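Protein with a SET domain within carboxy region (Cryptosporidium parvum, PDB 4LDG) contains a SET domain of the SETD8 type and probably methylates a lysine of histone H4. Local coordinates at residues L23-L27 against H137-I142; I112-Y117 against R159-F163; P228-K233 against F245-I251. All coordinates share one frame; numbering follows the deposited sequence. Where two conformers were deposited one is given.

Interaction 1 joins the N-terminal helix to strand 140-143, interaction 2 the 112-117 loop to the turn before strand 163-166, and interaction 3 the two strands of a hairpin. Interaction 2 lies in the middle. Its segment 159-163 reaches interaction 1 through Ser138 OG and Phe163 O, 2.8 Å apart and probably hydrogen-bonded, although the two centres are about 17 Å apart. Towards interaction 3, whose centre is about 11 Å away, Lys160 N probably bonds Asp250 OD1 at 2.9 Å; Arg159 O also comes close to Ser247 OG, at a doubtful length. Interactions 1 and 3 do not touch, their nearest atoms being about 7 Å apart. Helix, turn and hairpin are thus linked in space, one after another.

Interaction 1. Residues L23-L27 against H137-I142; sequences LIQDL and HSCTLI
Asp26 brings its OD2 to the edge of the His137 imidazole, close to the ring plane and 3.7 Å from NE2. The carboxylate is turned 65° from that plane, and at that distance the approach is not a hydrogen bond. His137 reaches this spot because chi1 of 41° sets its ring between the backbone N and the carbonyl carbon. The stronger partner of OD2 is Lys30, one turn further along the same helix, in a salt bridge; Asp26 is also modelled in two conformers, which makes the histidine approach tentative.

The rest is mainly van der Waals packing. Leu23 points toward the strand, its CB 3.6 Å from the carbonyl O of Thr140, and its two methyls part: CD2 goes to the Thr140 hydroxyl, while CD1 meets Ile142 CG1 at 3.7 Å, the two side chains crossing at about a right angle. Leu141 brings CD2 to 3.9 Å from Leu23 O, against the helix backbone. One turn on, Leu27 packs CD2 against Cys139 SG at 3.6 Å, the sulfur swung anti to its own N.

Helix and strand run roughly antiparallel, at 148°, with axes 8.0 Å apart. N-terminal helix 15-36 thus lies along the edge of strand 140-143, whose partner in a two-stranded antiparallel sheet is strand 151-154.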
ATOM      1  N   LEU A  23      11.185   7.056  -2.069  1.00 55.96           N
ATOM      2  CA  LEU A  23      10.604   6.247  -3.141  1.00 53.88           C
ATOM      3  C   LEU A  23      11.564   6.078  -4.306  1.00 55.17           C
ATOM      4  O   LEU A  23      11.685   4.981  -4.827  1.00 55.32           O
ATOM      5  CB  LEU A  23       9.276   6.834  -3.628  1.00 50.26           C
ATOM      6  CG  LEU A  23       8.197   6.788  -2.547  1.00 48.60           C
ATOM      7  CD1 LEU A  23       6.981   7.573  -3.030  1.00 48.36           C
ATOM      8  CD2 LEU A  23       7.834   5.359  -2.143  1.00 44.89           C
ATOM      9  N   ILE A  24      12.244   7.154  -4.702  1.00 58.64           N
ATOM     10  CA  ILE A  24      13.248   7.088  -5.779  1.00 61.21           C
ATOM     11  C   ILE A  24      14.380   6.124  -5.404  1.00 62.71           C
ATOM     12  O   ILE A  24      14.821   5.312  -6.217  1.00 61.02           O
ATOM     13  CB  ILE A  24      13.794   8.494  -6.137  1.00 63.22           C
ATOM     14  CG1 ILE A  24      12.741   9.262  -6.940  1.00 63.69           C
ATOM     15  CG2 ILE A  24      15.053   8.400  -6.971  1.00 67.19           C
ATOM     16  CD1 ILE A  24      12.964  10.752  -7.054  1.00 65.49           C
ATOM     17  N   GLN A  25      14.830   6.220  -4.160  1.00 67.16           N
ATOM     18  CA  GLN A  25      15.891   5.360  -3.647  1.00 71.93           C
ATOM     19  C   GLN A  25      15.445   3.889  -3.642  1.00 68.19           C
ATOM     20  O   GLN A  25      16.230   2.994  -4.001  1.00 69.18           O
ATOM     21  CB  GLN A  25      16.308   5.813  -2.244  1.00 76.80           C
ATOM     22  CG  GLN A  25      17.715   5.411  -1.876  1.00 85.09           C
ATOM     23  CD  GLN A  25      18.732   5.927  -2.877  1.00 94.12           C
ATOM     24  OE1 GLN A  25      18.699   7.096  -3.270  1.00102.36           O
ATOM     25  NE2 GLN A  25      19.630   5.051  -3.313  1.00 95.77           N
ATOM     26  N   ASP A  26      14.195   3.642  -3.243  0.50 62.22           N
ATOM     27  CA  ASP A  26      13.611   2.296  -3.295  0.50 60.92           C
ATOM     28  C   ASP A  26      13.676   1.773  -4.714  0.50 59.73           C
ATOM     29  O   ASP A  26      14.120   0.644  -4.955  0.50 58.89           O
ATOM     30  CB  ASP A  26      12.143   2.290  -2.839  0.50 58.08           C
ATOM     31  CG  ASP A  26      11.568   0.878  -2.722  0.50 57.79           C
ATOM     32  OD1 ASP A  26      12.244   0.020  -2.106  0.50 58.40           O
ATOM     33  OD2 ASP A  26      10.440   0.629  -3.231  0.50 57.10           O
ATOM     34  N   LEU A  27      13.247   2.612  -5.653  1.00 58.39           N
ATOM     35  CA  LEU A  27      13.284   2.248  -7.068  1.00 59.52           C
ATOM     36  C   LEU A  27      14.720   1.878  -7.460  1.00 63.24           C
ATOM     37  O   LEU A  27      14.940   0.800  -8.005  1.00 63.84           O
ATOM     38  CB  LEU A  27      12.783   3.387  -7.954  1.00 62.19           C
ATOM     39  CG  LEU A  27      12.180   3.126  -9.347  1.00 63.81           C
ATOM     40  CD1 LEU A  27      12.682   4.164 -10.322  1.00 68.09           C
ATOM     41  CD2 LEU A  27      12.470   1.757  -9.920  1.00 66.53           C
ATOM     42  N   HIS A 137       6.242  -3.791  -0.608  1.00 39.79           N
ATOM     43  CA  HIS A 137       5.227  -3.017  -1.355  1.00 38.75           C
ATOM     44  C   HIS A 137       5.548  -2.961  -2.826  1.00 36.43           C
ATOM     45  O   HIS A 137       6.663  -3.263  -3.249  1.00 37.31           O
ATOM     46  CB  HIS A 137       5.053  -1.595  -0.800  1.00 41.20           C
ATOM     47  CG  HIS A 137       6.334  -0.938  -0.425  1.00 44.15           C
ATOM     48  ND1 HIS A 137       6.716  -0.748   0.888  1.00 48.87           N
ATOM     49  CD2 HIS A 137       7.350  -0.468  -1.187  1.00 46.14           C
ATOM     50  CE1 HIS A 137       7.910  -0.185   0.920  1.00 48.72           C
ATOM     51  NE2 HIS A 137       8.315  -0.001  -0.324  1.00 50.26           N
ATOM     52  N   SER A 138       4.554  -2.594  -3.622  1.00 37.01           N
ATOM     53  CA  SER A 138       4.797  -2.346  -5.038  1.00 38.00           C
ATOM     54  C   SER A 138       5.689  -1.129  -5.112  1.00 38.43           C
ATOM     55  O   SER A 138       5.761  -0.341  -4.165  1.00 37.72           O
ATOM     56  CB  SER A 138       3.483  -2.111  -5.788  1.00 39.51           C
ATOM     57  OG  SER A 138       2.783  -3.346  -5.949  1.00 40.94           O
ATOM     58  N   CYS A 139       6.395  -0.995  -6.224  1.00 42.19           N
ATOM     59  CA  CYS A 139       7.263   0.161  -6.468  1.00 43.00           C
ATOM     60  C   CYS A 139       6.357   1.293  -6.980  1.00 41.12           C
ATOM     61  O   CYS A 139       5.675   1.151  -8.007  1.00 39.33           O
ATOM     62  CB  CYS A 139       8.334  -0.236  -7.479  1.00 48.89           C
ATOM     63  SG  CYS A 139       9.378   1.096  -8.100  1.00 57.77           S
ATOM     64  N   THR A 140       6.260   2.359  -6.198  1.00 39.75           N
ATOM     65  CA  THR A 140       5.530   3.558  -6.606  1.00 41.12           C
ATOM     66  C   THR A 140       6.411   4.812  -6.583  1.00 42.16           C
ATOM     67  O   THR A 140       7.492   4.810  -5.998  1.00 41.62           O
ATOM     68  CB  THR A 140       4.355   3.844  -5.666  1.00 40.84           C
ATOM     69  OG1 THR A 140       4.860   4.189  -4.380  1.00 40.88           O
ATOM     70  CG2 THR A 140       3.428   2.653  -5.561  1.00 41.49           C
ATOM     71  N   LEU A 141       5.919   5.877  -7.221  1.00 43.53           N
ATOM     72  CA  LEU A 141       6.535   7.208  -7.163  1.00 43.81           C
ATOM     73  C   LEU A 141       5.484   8.301  -7.030  1.00 44.22           C
ATOM     74  O   LEU A 141       4.331   8.122  -7.457  1.00 43.67           O
ATOM     75  CB  LEU A 141       7.343   7.463  -8.429  1.00 44.79           C
ATOM     76  CG  LEU A 141       8.426   6.428  -8.665  1.00 45.58           C
ATOM     77  CD1 LEU A 141       8.970   6.593 -10.060  1.00 47.90           C
ATOM     78  CD2 LEU A 141       9.531   6.582  -7.633  1.00 47.05           C
ATOM     79  N   ILE A 142       5.888   9.426  -6.451  1.00 47.82           N
ATOM     80  CA  ILE A 142       5.055  10.625  -6.381  1.00 53.46           C
ATOM     81  C   ILE A 142       5.437  11.620  -7.486  1.00 55.42           C
ATOM     82  O   ILE A 142       6.609  11.873  -7.720  1.00 55.07           O
ATOM     83  CB  ILE A 142       5.259  11.369  -5.055  1.00 60.16           C
ATOM     84  CG1 ILE A 142       4.856  10.505  -3.877  1.00 63.40           C
ATOM     85  CG2 ILE A 142       4.450  12.668  -5.028  1.00 67.05           C
ATOM     86  CD1 ILE A 142       5.255  11.145  -2.560  1.00 67.74           C
TER

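Interaction 2. Residues I112-Y117 against R159-F163; sequences IHLPIY and RKDDF
Pro115 lies over one face of the Arg159 guanidinium, with CD 4.1 Å above the centre of the plane, and the two side chains cross at a slant. Arg159 opens a type II beta turn, 159-162, that leads into a SET-domain strand, 163-166; the loop 112-117 folds over this turn. From CG to NE the arginine is extended, which carries its flat end to the bend of the loop. There NH2 gives a 2.7 Å bond to a water in the guanidinium plane. That water also lies within bonding distance of Leu114 O and, at a doubtfully short length, Asp162 OD1, though it cannot donate to every acceptor around it.

Ile112 and Asp162 slide past each other in opposite directions, while the Ile112 and Phe163 side chains cross at about a right angle, Ile112 CD1 4.0 Å from Phe163 CB. Ile116 takes the cramped chi1 of 71°, directing CG1 and CD1 at the turn, where CD1 is 3.5 Å from Asp161 O. The peptide N of Ile116 bonds a second water, near Lys160 O and Asp162 OD1.

At the far end Tyr117 turns its ring edge to Lys160 O, with CD1 at 3.6 Å. A third water joins the backbone, donating to both Tyr117 O and Asp161 OD2, at 2.9 Å and 2.6 Å.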
ATOM      1  N   ILE A 112       7.527  -8.670  -5.236  1.00 38.38           N
ATOM      2  CA  ILE A 112       6.679  -9.797  -5.509  1.00 39.02           C
ATOM      3  C   ILE A 112       7.107 -10.289  -6.890  1.00 41.33           C
ATOM      4  O   ILE A 112       6.834  -9.639  -7.898  1.00 40.70           O
ATOM      5  CB  ILE A 112       5.198  -9.436  -5.471  1.00 38.93           C
ATOM      6  CG1 ILE A 112       4.831  -8.894  -4.108  1.00 40.79           C
ATOM      7  CG2 ILE A 112       4.346 -10.678  -5.742  1.00 41.00           C
ATOM      8  CD1 ILE A 112       3.350  -8.519  -4.021  1.00 45.28           C
ATOM      9  N   HIS A 113       7.799 -11.429  -6.891  1.00 40.17           N
ATOM     10  CA  HIS A 113       8.456 -11.973  -8.070  1.00 42.55           C
ATOM     11  C   HIS A 113       7.508 -12.789  -8.938  1.00 42.50           C
ATOM     12  O   HIS A 113       7.629 -12.746 -10.155  1.00 42.74           O
ATOM     13  CB  HIS A 113       9.634 -12.840  -7.610  1.00 44.93           C
ATOM     14  CG  HIS A 113      10.300 -13.602  -8.702  1.00 48.96           C
ATOM     15  ND1 HIS A 113      11.034 -12.990  -9.696  1.00 53.20           N
ATOM     16  CD2 HIS A 113      10.372 -14.930  -8.942  1.00 50.01           C
ATOM     17  CE1 HIS A 113      11.506 -13.907 -10.518  1.00 52.87           C
ATOM     18  NE2 HIS A 113      11.115 -15.090 -10.085  1.00 54.04           N
ATOM     19  N   LEU A 114       6.589 -13.551  -8.322  1.00 39.95           N
ATOM     20  CA  LEU A 114       5.637 -14.369  -9.083  1.00 39.25           C
ATOM     21  C   LEU A 114       4.245 -13.745  -9.072  1.00 37.25           C
ATOM     22  O   LEU A 114       3.874 -13.122  -8.107  1.00 37.77           O
ATOM     23  CB  LEU A 114       5.524 -15.771  -8.489  1.00 39.87           C
ATOM     24  CG  LEU A 114       6.722 -16.717  -8.577  1.00 41.74           C
ATOM     25  CD1 LEU A 114       6.452 -17.990  -7.776  1.00 42.29           C
ATOM     26  CD2 LEU A 114       7.031 -17.051 -10.033  1.00 44.85           C
ATOM     27  N   PRO A 115       3.458 -13.937 -10.143  1.00 39.23           N
ATOM     28  CA  PRO A 115       2.045 -13.560 -10.088  1.00 38.32           C
ATOM     29  C   PRO A 115       1.370 -14.282  -8.952  1.00 37.43           C
ATOM     30  O   PRO A 115       1.770 -15.392  -8.625  1.00 39.09           O
ATOM     31  CB  PRO A 115       1.485 -14.087 -11.413  1.00 40.99           C
ATOM     32  CG  PRO A 115       2.656 -14.207 -12.320  1.00 42.20           C
ATOM     33  CD  PRO A 115       3.812 -14.565 -11.431  1.00 40.73           C
ATOM     34  N   ILE A 116       0.356 -13.664  -8.352  1.00 36.24           N
ATOM     35  CA  ILE A 116      -0.433 -14.312  -7.343  1.00 35.23           C
ATOM     36  C   ILE A 116      -1.944 -14.294  -7.595  1.00 35.43           C
ATOM     37  O   ILE A 116      -2.714 -14.765  -6.760  1.00 33.65           O
ATOM     38  CB  ILE A 116      -0.117 -13.734  -5.943  1.00 37.09           C
ATOM     39  CG1 ILE A 116      -0.667 -12.324  -5.780  1.00 36.38           C
ATOM     40  CG2 ILE A 116       1.387 -13.773  -5.673  1.00 36.58           C
ATOM     41  CD1 ILE A 116      -0.468 -11.807  -4.374  1.00 36.41           C
ATOM     42  N   TYR A 117      -2.386 -13.787  -8.740  1.00 35.34           N
ATOM     43  CA  TYR A 117      -3.819 -13.772  -9.023  1.00 35.66           C
ATOM     44  C   TYR A 117      -4.312 -15.201  -9.254  1.00 37.04           C
ATOM     45  O   TYR A 117      -5.503 -15.459  -9.184  1.00 38.33           O
ATOM     46  CB  TYR A 117      -4.168 -12.873 -10.231  1.00 37.06           C
ATOM     47  CG  TYR A 117      -3.468 -13.214 -11.531  1.00 37.88           C
ATOM     48  CD1 TYR A 117      -2.285 -12.565 -11.889  1.00 37.85           C
ATOM     49  CD2 TYR A 117      -3.986 -14.172 -12.409  1.00 39.16           C
ATOM     50  CE1 TYR A 117      -1.623 -12.856 -13.079  1.00 39.24           C
ATOM     51  CE2 TYR A 117      -3.341 -14.469 -13.613  1.00 41.24           C
ATOM     52  CZ  TYR A 117      -2.151 -13.803 -13.940  1.00 42.43           C
ATOM     53  OH  TYR A 117      -1.469 -14.080 -15.118  1.00 44.71           O
ATOM     54  N   ARG A 159       1.249  -6.235 -11.213  1.00 41.43           N
ATOM     55  CA  ARG A 159       0.350  -7.264 -11.685  1.00 42.71           C
ATOM     56  C   ARG A 159      -0.939  -7.271 -10.883  1.00 40.39           C
ATOM     57  O   ARG A 159      -0.963  -6.851  -9.717  1.00 39.02           O
ATOM     58  CB  ARG A 159       1.010  -8.636 -11.579  1.00 46.23           C
ATOM     59  CG  ARG A 159       2.265  -8.787 -12.413  1.00 51.60           C
ATOM     60  CD  ARG A 159       2.477 -10.238 -12.749  1.00 56.87           C
ATOM     61  NE  ARG A 159       3.850 -10.522 -13.140  1.00 65.21           N
ATOM     62  CZ  ARG A 159       4.877 -10.658 -12.299  1.00 64.60           C
ATOM     63  NH1 ARG A 159       6.074 -10.941 -12.788  1.00 69.04           N
ATOM     64  NH2 ARG A 159       4.728 -10.509 -10.988  1.00 60.27           N
ATOM     65  N   LYS A 160      -1.991  -7.758 -11.527  1.00 37.12           N
ATOM     66  CA  LYS A 160      -3.273  -7.981 -10.907  1.00 38.71           C
ATOM     67  C   LYS A 160      -3.140  -8.763  -9.601  1.00 37.89           C
ATOM     68  O   LYS A 160      -2.463  -9.806  -9.564  1.00 37.58           O
ATOM     69  CB  LYS A 160      -4.151  -8.784 -11.866  1.00 40.59           C
ATOM     70  CG  LYS A 160      -5.563  -9.083 -11.377  1.00 43.01           C
ATOM     71  CD  LYS A 160      -6.293  -9.946 -12.413  1.00 46.64           C
ATOM     72  CE  LYS A 160      -7.798  -9.947 -12.195  1.00 51.19           C
ATOM     73  NZ  LYS A 160      -8.128 -10.351 -10.799  1.00 54.38           N
ATOM     74  N   ASP A 161      -3.793  -8.256  -8.551  1.00 36.04           N
ATOM     75  CA  ASP A 161      -3.801  -8.852  -7.219  1.00 38.50           C
ATOM     76  C   ASP A 161      -2.538  -8.662  -6.372  1.00 35.97           C
ATOM     77  O   ASP A 161      -2.533  -9.072  -5.200  1.00 34.42           O
ATOM     78  CB  ASP A 161      -4.198 -10.345  -7.250  1.00 40.82           C
ATOM     79  CG  ASP A 161      -5.676 -10.545  -7.490  1.00 45.51           C
ATOM     80  OD1 ASP A 161      -6.473  -9.688  -7.055  1.00 47.91           O
ATOM     81  OD2 ASP A 161      -6.057 -11.558  -8.122  1.00 50.41           O
ATOM     82  N   ASP A 162      -1.493  -8.047  -6.930  1.00 34.45           N
ATOM     83  CA  ASP A 162      -0.332  -7.698  -6.123  1.00 34.49           C
ATOM     84  C   ASP A 162      -0.785  -6.848  -4.953  1.00 33.96           C
ATOM     85  O   ASP A 162      -1.804  -6.120  -5.041  1.00 33.26           O
ATOM     86  CB  ASP A 162       0.725  -6.912  -6.897  1.00 34.46           C
ATOM     87  CG  ASP A 162       1.601  -7.787  -7.788  1.00 39.13           C
ATOM     88  OD1 ASP A 162       1.431  -9.047  -7.830  1.00 40.75           O
ATOM     89  OD2 ASP A 162       2.489  -7.196  -8.459  1.00 42.35           O
ATOM     90  N   PHE A 163      -0.061  -7.013  -3.847  1.00 33.07           N
ATOM     91  CA  PHE A 163      -0.055  -6.069  -2.727  1.00 32.05           C
ATOM     92  C   PHE A 163       0.492  -4.762  -3.266  1.00 33.09           C
ATOM     93  O   PHE A 163       1.590  -4.747  -3.824  1.00 32.70           O
ATOM     94  CB  PHE A 163       0.827  -6.584  -1.586  1.00 30.24           C
ATOM     95  CG  PHE A 163       0.740  -5.765  -0.321  1.00 30.49           C
ATOM     96  CD1 PHE A 163      -0.216  -6.052   0.638  1.00 30.56           C
ATOM     97  CD2 PHE A 163       1.631  -4.718  -0.086  1.00 31.65           C
ATOM     98  CE1 PHE A 163      -0.314  -5.289   1.801  1.00 31.75           C
ATOM     99  CE2 PHE A 163       1.551  -3.943   1.070  1.00 31.51           C
ATOM    100  CZ  PHE A 163       0.563  -4.217   2.008  1.00 33.36           C
TER
HETATM  101  O   HOH W   1       3.096 -10.534  -8.889  1.00 45.12           O
HETATM  102  O   HOH W   2      -0.074 -10.821  -9.101  1.00 36.58           O
HETATM  103  O   HOH W   3      -7.584 -13.662  -8.326  1.00 54.95           O

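Interaction 3. Residues P228-K233 against F245-I251; sequences PNIITK and FVSKRDI
Lys248 N donates to Asn229 O at 2.9 Å and almost straight, 175°, although the donor sits well above the carbonyl plane rather than in it. The bond closes the end of an antiparallel beta hairpin of the SET domain, strands 230-237 and 240-247, and is followed by the hydrogen-bonded pair Ile231 and Val246, whose backbones exchange two bonds.

On one face of the hairpin Phe245 takes the main packing. Ile230 CD1 stands over its ring in a CH-pi contact, 3.7 Å from the centroid and 26° off the normal. Thr232 runs alongside the same ring, pointing the same way, with CG2 3.4 Å from CE1. Phe259 adds an edge-to-face ring contact from strand 258-259.

The opposite face carries Ile231 and Val246, where Ile231 CG1 meets Val246 CG2 at 3.7 Å. The Ile231 and Lys248 side chains cross at about a right angle, Ile231 CG2 3.6 Å from Lys248 CG.

Asn229 is held by its amide: OD1 accepts from Leu258 N and ND2 gives to Glu256 O. With chi1 at 57°, its CG comes within 3.7 Å of Ile251 CD1. The Arg249 guanidinium, salt-bridged to Glu255, turns one face to this asparagine, whose CB sits 3.5 Å above the plane, toward the rim near NH2.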
ATOM      1  N   PRO A 228     -11.051   3.497 -11.286  1.00 39.61           N
ATOM      2  CA  PRO A 228     -10.100   3.078 -10.254  1.00 36.22           C
ATOM      3  C   PRO A 228      -9.328   1.876 -10.715  1.00 36.88           C
ATOM      4  O   PRO A 228      -9.846   1.074 -11.524  1.00 36.48           O
ATOM      5  CB  PRO A 228     -10.987   2.722  -9.073  1.00 35.13           C
ATOM      6  CG  PRO A 228     -12.272   2.306  -9.688  1.00 37.12           C
ATOM      7  CD  PRO A 228     -12.425   3.066 -10.972  1.00 39.70           C
ATOM      8  N   ASN A 229      -8.100   1.749 -10.228  1.00 35.85           N
ATOM      9  CA  ASN A 229      -7.336   0.549 -10.555  1.00 35.55           C
ATOM     10  C   ASN A 229      -6.832  -0.230  -9.360  1.00 34.74           C
ATOM     11  O   ASN A 229      -6.139  -1.216  -9.552  1.00 33.30           O
ATOM     12  CB  ASN A 229      -6.211   0.867 -11.516  1.00 35.61           C
ATOM     13  CG  ASN A 229      -5.274   1.920 -10.998  1.00 35.72           C
ATOM     14  OD1 ASN A 229      -5.238   2.235  -9.815  1.00 31.78           O
ATOM     15  ND2 ASN A 229      -4.475   2.457 -11.906  1.00 38.28           N
ATOM     16  N   ILE A 230      -7.199   0.216  -8.147  1.00 33.98           N
ATOM     17  CA  ILE A 230      -6.939  -0.518  -6.928  1.00 33.71           C
ATOM     18  C   ILE A 230      -8.185  -0.554  -6.056  1.00 35.21           C
ATOM     19  O   ILE A 230      -9.097   0.231  -6.253  1.00 36.59           O
ATOM     20  CB  ILE A 230      -5.791   0.069  -6.139  1.00 34.05           C
ATOM     21  CG1 ILE A 230      -6.117   1.479  -5.655  1.00 35.05           C
ATOM     22  CG2 ILE A 230      -4.533   0.104  -6.987  1.00 33.81           C
ATOM     23  CD1 ILE A 230      -4.965   2.096  -4.886  1.00 34.95           C
ATOM     24  N   ILE A 231      -8.215  -1.519  -5.145  1.00 34.01           N
ATOM     25  CA  ILE A 231      -9.265  -1.690  -4.157  1.00 35.52           C
ATOM     26  C   ILE A 231      -8.634  -1.991  -2.795  1.00 33.94           C
ATOM     27  O   ILE A 231      -7.467  -2.331  -2.713  1.00 34.14           O
ATOM     28  CB  ILE A 231     -10.197  -2.861  -4.495  1.00 34.97           C
ATOM     29  CG1 ILE A 231      -9.422  -4.166  -4.655  1.00 37.62           C
ATOM     30  CG2 ILE A 231     -10.969  -2.571  -5.767  1.00 37.14           C
ATOM     31  CD1 ILE A 231     -10.339  -5.385  -4.795  1.00 38.44           C
ATOM     32  N   THR A 232      -9.420  -1.914  -1.737  1.00 35.89           N
ATOM     33  CA  THR A 232      -8.901  -2.173  -0.398  1.00 37.22           C
ATOM     34  C   THR A 232      -9.278  -3.551   0.131  1.00 36.17           C
ATOM     35  O   THR A 232     -10.229  -4.188  -0.318  1.00 39.44           O
ATOM     36  CB  THR A 232      -9.374  -1.106   0.595  1.00 39.19           C
ATOM     37  OG1 THR A 232     -10.774  -0.912   0.430  1.00 40.16           O
ATOM     38  CG2 THR A 232      -8.649   0.201   0.348  1.00 40.24           C
ATOM     39  N   LYS A 233      -8.476  -4.005   1.075  1.00 34.77           N
ATOM     40  CA  LYS A 233      -8.700  -5.232   1.793  1.00 36.32           C
ATOM     41  C   LYS A 233      -8.210  -4.992   3.203  1.00 34.94           C
ATOM     42  O   LYS A 233      -7.481  -4.043   3.450  1.00 33.71           O
ATOM     43  CB  LYS A 233      -7.950  -6.389   1.128  1.00 38.04           C
ATOM     44  CG  LYS A 233      -8.696  -6.894  -0.079  1.00 42.28           C
ATOM     45  CD  LYS A 233      -7.999  -8.064  -0.736  1.00 51.69           C
ATOM     46  CE  LYS A 233      -8.761  -8.575  -1.971  1.00 57.72           C
ATOM     47  NZ  LYS A 233     -10.253  -8.503  -1.875  1.00 61.40           N
ATOM     48  N   PHE A 245      -4.039  -1.739  -0.073  1.00 31.32           N
ATOM     49  CA  PHE A 245      -4.493  -1.709  -1.452  1.00 31.43           C
ATOM     50  C   PHE A 245      -3.954  -2.905  -2.214  1.00 31.54           C
ATOM     51  O   PHE A 245      -2.812  -3.319  -2.006  1.00 30.74           O
ATOM     52  CB  PHE A 245      -3.970  -0.457  -2.108  1.00 33.61           C
ATOM     53  CG  PHE A 245      -4.606   0.801  -1.607  1.00 34.98           C
ATOM     54  CD1 PHE A 245      -5.933   1.050  -1.839  1.00 34.00           C
ATOM     55  CD2 PHE A 245      -3.845   1.763  -0.949  1.00 37.12           C
ATOM     56  CE1 PHE A 245      -6.501   2.231  -1.426  1.00 35.16           C
ATOM     57  CE2 PHE A 245      -4.408   2.934  -0.528  1.00 35.25           C
ATOM     58  CZ  PHE A 245      -5.738   3.167  -0.769  1.00 36.09           C
ATOM     59  N   VAL A 246      -4.786  -3.480  -3.071  1.00 32.15           N
ATOM     60  CA  VAL A 246      -4.317  -4.438  -4.070  1.00 32.08           C
ATOM     61  C   VAL A 246      -4.809  -3.988  -5.425  1.00 31.79           C
ATOM     62  O   VAL A 246      -5.808  -3.299  -5.521  1.00 30.20           O
ATOM     63  CB  VAL A 246      -4.792  -5.867  -3.783  1.00 35.37           C
ATOM     64  CG1 VAL A 246      -4.287  -6.321  -2.425  1.00 36.52           C
ATOM     65  CG2 VAL A 246      -6.292  -5.974  -3.815  1.00 36.36           C
ATOM     66  N   SER A 247      -4.086  -4.354  -6.474  1.00 32.72           N
ATOM     67  CA  SER A 247      -4.432  -3.934  -7.818  1.00 34.06           C
ATOM     68  C   SER A 247      -5.621  -4.722  -8.350  1.00 34.56           C
ATOM     69  O   SER A 247      -5.754  -5.902  -8.080  1.00 34.60           O
ATOM     70  CB  SER A 247      -3.238  -4.142  -8.739  1.00 34.97           C
ATOM     71  OG  SER A 247      -2.840  -5.509  -8.720  1.00 36.00           O
ATOM     72  N   LYS A 248      -6.465  -4.068  -9.140  1.00 35.85           N
ATOM     73  CA  LYS A 248      -7.609  -4.727  -9.752  1.00 37.55           C
ATOM     74  C   LYS A 248      -7.235  -5.370 -11.065  1.00 38.75           C
ATOM     75  O   LYS A 248      -7.993  -6.161 -11.619  1.00 38.86           O
ATOM     76  CB  LYS A 248      -8.691  -3.721 -10.072  1.00 40.22           C
ATOM     77  CG  LYS A 248      -9.172  -2.914  -8.895  1.00 41.31           C
ATOM     78  CD  LYS A 248     -10.317  -2.026  -9.359  1.00 44.21           C
ATOM     79  CE  LYS A 248     -11.452  -2.862  -9.903  1.00 44.16           C
ATOM     80  NZ  LYS A 248     -12.672  -2.054  -9.801  1.00 48.21           N
ATOM     81  N   ARG A 249      -6.072  -4.997 -11.578  1.00 39.73           N
ATOM     82  CA  ARG A 249      -5.613  -5.477 -12.859  1.00 40.56           C
ATOM     83  C   ARG A 249      -4.151  -5.110 -12.984  1.00 40.41           C
ATOM     84  O   ARG A 249      -3.586  -4.455 -12.117  1.00 40.25           O
ATOM     85  CB  ARG A 249      -6.430  -4.806 -13.970  1.00 43.13           C
ATOM     86  CG  ARG A 249      -6.454  -3.298 -13.868  1.00 43.29           C
ATOM     87  CD  ARG A 249      -6.772  -2.652 -15.203  1.00 47.33           C
ATOM     88  NE  ARG A 249      -6.880  -1.196 -15.100  1.00 51.80           N
ATOM     89  CZ  ARG A 249      -5.871  -0.322 -15.195  1.00 53.07           C
ATOM     90  NH1 ARG A 249      -4.616  -0.709 -15.410  1.00 52.03           N
ATOM     91  NH2 ARG A 249      -6.133   0.974 -15.082  1.00 54.16           N
ATOM     92  N   ASP A 250      -3.530  -5.529 -14.064  1.00 43.79           N
ATOM     93  CA  ASP A 250      -2.190  -5.079 -14.378  1.00 43.60           C
ATOM     94  C   ASP A 250      -2.205  -3.572 -14.515  1.00 43.62           C
ATOM     95  O   ASP A 250      -2.983  -3.040 -15.271  1.00 45.16           O
ATOM     96  CB  ASP A 250      -1.704  -5.741 -15.674  1.00 47.20           C
ATOM     97  CG  ASP A 250      -1.383  -7.249 -15.493  1.00 49.60           C
ATOM     98  OD1 ASP A 250      -1.631  -7.822 -14.410  1.00 47.22           O
ATOM     99  OD2 ASP A 250      -0.868  -7.870 -16.450  1.00 55.99           O
ATOM    100  N   ILE A 251      -1.381  -2.902 -13.723  1.00 41.45           N
ATOM    101  CA  ILE A 251      -1.166  -1.475 -13.794  1.00 40.55           C
ATOM    102  C   ILE A 251       0.230  -1.303 -14.418  1.00 43.13           C
ATOM    103  O   ILE A 251       1.215  -1.821 -13.874  1.00 39.92           O
ATOM    104  CB  ILE A 251      -1.185  -0.853 -12.388  1.00 38.39           C
ATOM    105  CG1 ILE A 251      -2.533  -1.089 -11.711  1.00 37.44           C
ATOM    106  CG2 ILE A 251      -0.896   0.634 -12.424  1.00 38.61           C
ATOM    107  CD1 ILE A 251      -2.574  -0.583 -10.290  1.00 37.39           C
TER
HETATM  108  O   HOH W   4     -11.992  -0.226 -12.545  1.00 49.36           O